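Local coordinates for protein Rik1-associated factor 1 (Schizosaccharomyces pombe, PDB 4O9D) that contributes to establishing heterochromatin as a WD-repeat component of the Clr4 methyltransferase complex, which methylates and ubiquitylates histone H3, at residues I133-D141 and A183-F191. Residues are numbered along the deposited sequence; the frame is centred on the assembly and turned at random.
Sequences IHKLALSDD and ASLIEFSNF
Phe-188 lays one ring face under Ser-139, whose CB sits 3.7 Å from the ring centroid and almost on its normal, a CH-pi contact. This joins the innermost strands of two successive blades of the WD-repeat beta-propeller: 133-138 and 183-189 run side by side, N to C the same way (4°). CG of Phe-188 lies anti to its own carbonyl carbon (chi1 -76°), which carries the ring across to where Ala-137 and Leu-138 backbone atoms meet its edge. Next along, Ala-137 CB packs 3.7 Å from Ile-186 CG2 and 4.0 Å from Phe-188 CD2. Replacing Phe-188 with an alanine would probably open a gap beneath Ser-139 and take the ring contact from Ala-137 CB. At the start of the strands, His-134 ND1 donates to Ser-184 OG (3.0 Å), with the hydroxyl 30° out of the imidazole plane; Asp-204 holds that same hydroxyl from within its blade. Beyond the strand ends, Asn-190 ND2 gives Asp-140 OD2 a weak but straight bond of 3.3 Å, while Gly-193 N and Asp-197 OD1 hold the amide within its own blade. Lys-135 bends at chi2 and chi4 toward its salt-bridge partner Asp-94, and its NZ donates to a water lying between Leu-136 O (2.9 Å) and Ile-186 O (2.7 Å).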
loop_
_atom_site.group_PDB
_atom_site.type_symbol
_atom_site.label_atom_id
_atom_site.label_comp_id
_atom_site.label_asym_id
_atom_site.label_seq_id
_atom_site.Cartn_x
_atom_site.Cartn_y
_atom_site.Cartn_z
ATOM N N ILE A 133 12.471 4.453 -4.975
ATOM C CA ILE A 133 11.667 4.490 -3.759
ATOM C C ILE A 133 10.667 3.331 -3.843
ATOM O O ILE A 133 10.002 3.176 -4.866
ATOM C CB ILE A 133 10.902 5.806 -3.634
ATOM C CG1 ILE A 133 11.873 7.000 -3.767
ATOM C CG2 ILE A 133 10.152 5.854 -2.286
ATOM C CD1 ILE A 133 13.087 6.972 -2.785
ATOM N N HIS A 134 10.555 2.529 -2.787
ATOM C CA HIS A 134 9.549 1.429 -2.766
ATOM C C HIS A 134 8.318 1.631 -1.858
ATOM O O HIS A 134 7.257 1.073 -2.135
ATOM C CB HIS A 134 10.225 0.099 -2.357
ATOM C CG HIS A 134 10.976 -0.572 -3.469
ATOM N ND1 HIS A 134 11.902 -1.572 -3.247
ATOM C CD2 HIS A 134 10.932 -0.396 -4.813
ATOM C CE1 HIS A 134 12.372 -2.001 -4.407
ATOM N NE2 HIS A 134 11.807 -1.296 -5.371
ATOM N N LYS A 135 8.457 2.352 -0.744
ATOM C CA LYS A 135 7.316 2.538 0.185
ATOM C C LYS A 135 7.417 3.813 1.000
ATOM O O LYS A 135 8.520 4.304 1.272
ATOM C CB LYS A 135 7.193 1.376 1.176
ATOM C CG LYS A 135 5.746 1.102 1.638
ATOM C CD LYS A 135 4.917 0.394 0.577
ATOM C CE LYS A 135 3.486 0.124 1.085
ATOM N NZ LYS A 135 2.798 1.383 1.534
ATOM N N LEU A 136 6.263 4.346 1.391
ATOM C CA LEU A 136 6.201 5.477 2.319
ATOM C C LEU A 136 5.325 5.166 3.514
ATOM O O LEU A 136 4.356 4.441 3.388
ATOM C CB LEU A 136 5.592 6.710 1.633
ATOM C CG LEU A 136 6.372 7.292 0.464
ATOM C CD1 LEU A 136 5.559 8.437 -0.181
ATOM C CD2 LEU A 136 7.744 7.763 0.946
ATOM N N ALA A 137 5.668 5.741 4.660
ATOM C CA ALA A 137 4.831 5.694 5.851
ATOM C C ALA A 137 4.871 7.075 6.465
ATOM O O ALA A 137 5.854 7.813 6.254
ATOM C CB ALA A 137 5.358 4.688 6.846
ATOM N N LEU A 138 3.834 7.386 7.252
ATOM C CA LEU A 138 3.653 8.707 7.872
ATOM C C LEU A 138 3.259 8.580 9.353
ATOM O O LEU A 138 2.320 7.843 9.711
ATOM C CB LEU A 138 2.576 9.475 7.094
ATOM C CG LEU A 138 2.447 10.981 7.308
ATOM C CD1 LEU A 138 3.740 11.701 6.964
ATOM C CD2 LEU A 138 1.302 11.535 6.455
ATOM N N SER A 139 3.965 9.288 10.224
ATOM C CA SER A 139 3.703 9.178 11.662
ATOM C C SER A 139 2.538 10.061 12.055
ATOM O O SER A 139 2.069 10.871 11.253
ATOM C CB SER A 139 4.935 9.601 12.463
ATOM O OG SER A 139 5.008 11.017 12.550
ATOM N N ASP A 140 2.100 9.936 13.301
ATOM C CA ASP A 140 1.025 10.778 13.817
ATOM C C ASP A 140 1.405 12.251 13.737
ATOM O O ASP A 140 0.525 13.100 13.623
ATOM C CB ASP A 140 0.697 10.440 15.273
ATOM C CG ASP A 140 0.054 9.072 15.432
ATOM O OD1 ASP A 140 -0.441 8.506 14.420
ATOM O OD2 ASP A 140 0.040 8.583 16.584
ATOM N N ASP A 141 2.704 12.549 13.804
ATOM C CA ASP A 141 3.173 13.942 13.731
ATOM C C ASP A 141 3.742 14.304 12.360
ATOM O O ASP A 141 4.610 15.180 12.262
ATOM C CB ASP A 141 4.237 14.225 14.807
ATOM C CG ASP A 141 3.651 14.274 16.214
ATOM O OD1 ASP A 141 2.411 14.382 16.338
ATOM O OD2 ASP A 141 4.427 14.212 17.199
ATOM N N ALA A 183 15.291 -2.265 0.954
ATOM C CA ALA A 183 14.260 -1.916 1.913
ATOM C C ALA A 183 12.998 -1.676 1.102
ATOM O O ALA A 183 12.941 -0.741 0.278
ATOM C CB ALA A 183 14.630 -0.683 2.692
ATOM N N SER A 184 11.987 -2.511 1.323
ATOM C CA SER A 184 10.783 -2.448 0.495
ATOM C C SER A 184 9.451 -2.260 1.243
ATOM O O SER A 184 8.425 -2.063 0.592
ATOM C CB SER A 184 10.692 -3.714 -0.371
ATOM O OG SER A 184 11.795 -3.789 -1.270
ATOM N N LEU A 185 9.454 -2.349 2.574
ATOM C CA LEU A 185 8.234 -2.152 3.375
ATOM C C LEU A 185 8.563 -1.259 4.543
ATOM O O LEU A 185 9.662 -1.353 5.084
ATOM C CB LEU A 185 7.722 -3.492 3.924
ATOM C CG LEU A 185 7.557 -4.526 2.805
ATOM C CD1 LEU A 185 7.432 -5.943 3.396
ATOM C CD2 LEU A 185 6.378 -4.149 1.969
ATOM N N ILE A 186 7.613 -0.453 5.000
ATOM C CA ILE A 186 7.916 0.437 6.130
ATOM C C ILE A 186 6.642 0.883 6.830
ATOM O O ILE A 186 5.638 1.189 6.172
ATOM C CB ILE A 186 8.792 1.640 5.644
ATOM C CG1 ILE A 186 9.701 2.185 6.762
ATOM C CG2 ILE A 186 7.916 2.782 5.019
ATOM C CD1 ILE A 186 10.898 3.014 6.223
ATOM N N GLU A 187 6.662 0.876 8.165
ATOM C CA GLU A 187 5.518 1.332 8.965
ATOM C C GLU A 187 5.994 1.949 10.290
ATOM O O GLU A 187 6.977 1.497 10.887
ATOM C CB GLU A 187 4.561 0.160 9.314
ATOM C CG GLU A 187 4.049 -0.675 8.144
ATOM C CD GLU A 187 2.865 -0.043 7.386
ATOM O OE1 GLU A 187 2.708 -0.360 6.170
ATOM O OE2 GLU A 187 2.105 0.749 8.002
ATOM N N PHE A 188 5.293 2.967 10.769
ATOM C CA PHE A 188 5.501 3.424 12.130
ATOM C C PHE A 188 4.720 2.598 13.139
ATOM O O PHE A 188 3.680 2.035 12.806
ATOM C CB PHE A 188 5.058 4.878 12.253
ATOM C CG PHE A 188 6.026 5.868 11.653
ATOM C CD1 PHE A 188 7.153 6.270 12.363
ATOM C CD2 PHE A 188 5.807 6.403 10.389
ATOM C CE1 PHE A 188 8.068 7.214 11.807
ATOM C CE2 PHE A 188 6.708 7.336 9.839
ATOM C CZ PHE A 188 7.831 7.738 10.568
ATOM N N SER A 189 5.184 2.581 14.387
ATOM C CA SER A 189 4.480 1.855 15.435
ATOM C C SER A 189 4.645 2.557 16.787
ATOM O O SER A 189 5.768 2.917 17.160
ATOM C CB SER A 189 5.026 0.423 15.500
ATOM O OG SER A 189 4.411 -0.335 16.527
ATOM N N ASN A 190 3.542 2.753 17.514
ATOM C CA ASN A 190 3.611 3.349 18.864
ATOM C C ASN A 190 2.507 2.893 19.829
ATOM O O ASN A 190 2.261 3.539 20.854
ATOM C CB ASN A 190 3.652 4.895 18.834
ATOM C CG ASN A 190 2.381 5.527 18.269
ATOM O OD1 ASN A 190 1.305 4.913 18.226
ATOM N ND2 ASN A 190 2.504 6.784 17.843
ATOM N N PHE A 191 1.857 1.783 19.523
ATOM C CA PHE A 191 0.927 1.170 20.478
ATOM C C PHE A 191 -0.156 2.188 20.860
ATOM O O PHE A 191 -0.402 2.466 22.039
ATOM C CB PHE A 191 1.708 0.650 21.696
ATOM C CG PHE A 191 0.888 -0.151 22.676
ATOM C CD1 PHE A 191 -0.075 -1.045 22.241
ATOM C CD2 PHE A 191 1.101 -0.012 24.052
ATOM C CE1 PHE A 191 -0.836 -1.791 23.159
ATOM C CE2 PHE A 191 0.351 -0.758 24.978
ATOM C CZ PHE A 191 -0.610 -1.647 24.525
HETATM O O HOH W 1 3.559 1.943 4.551
#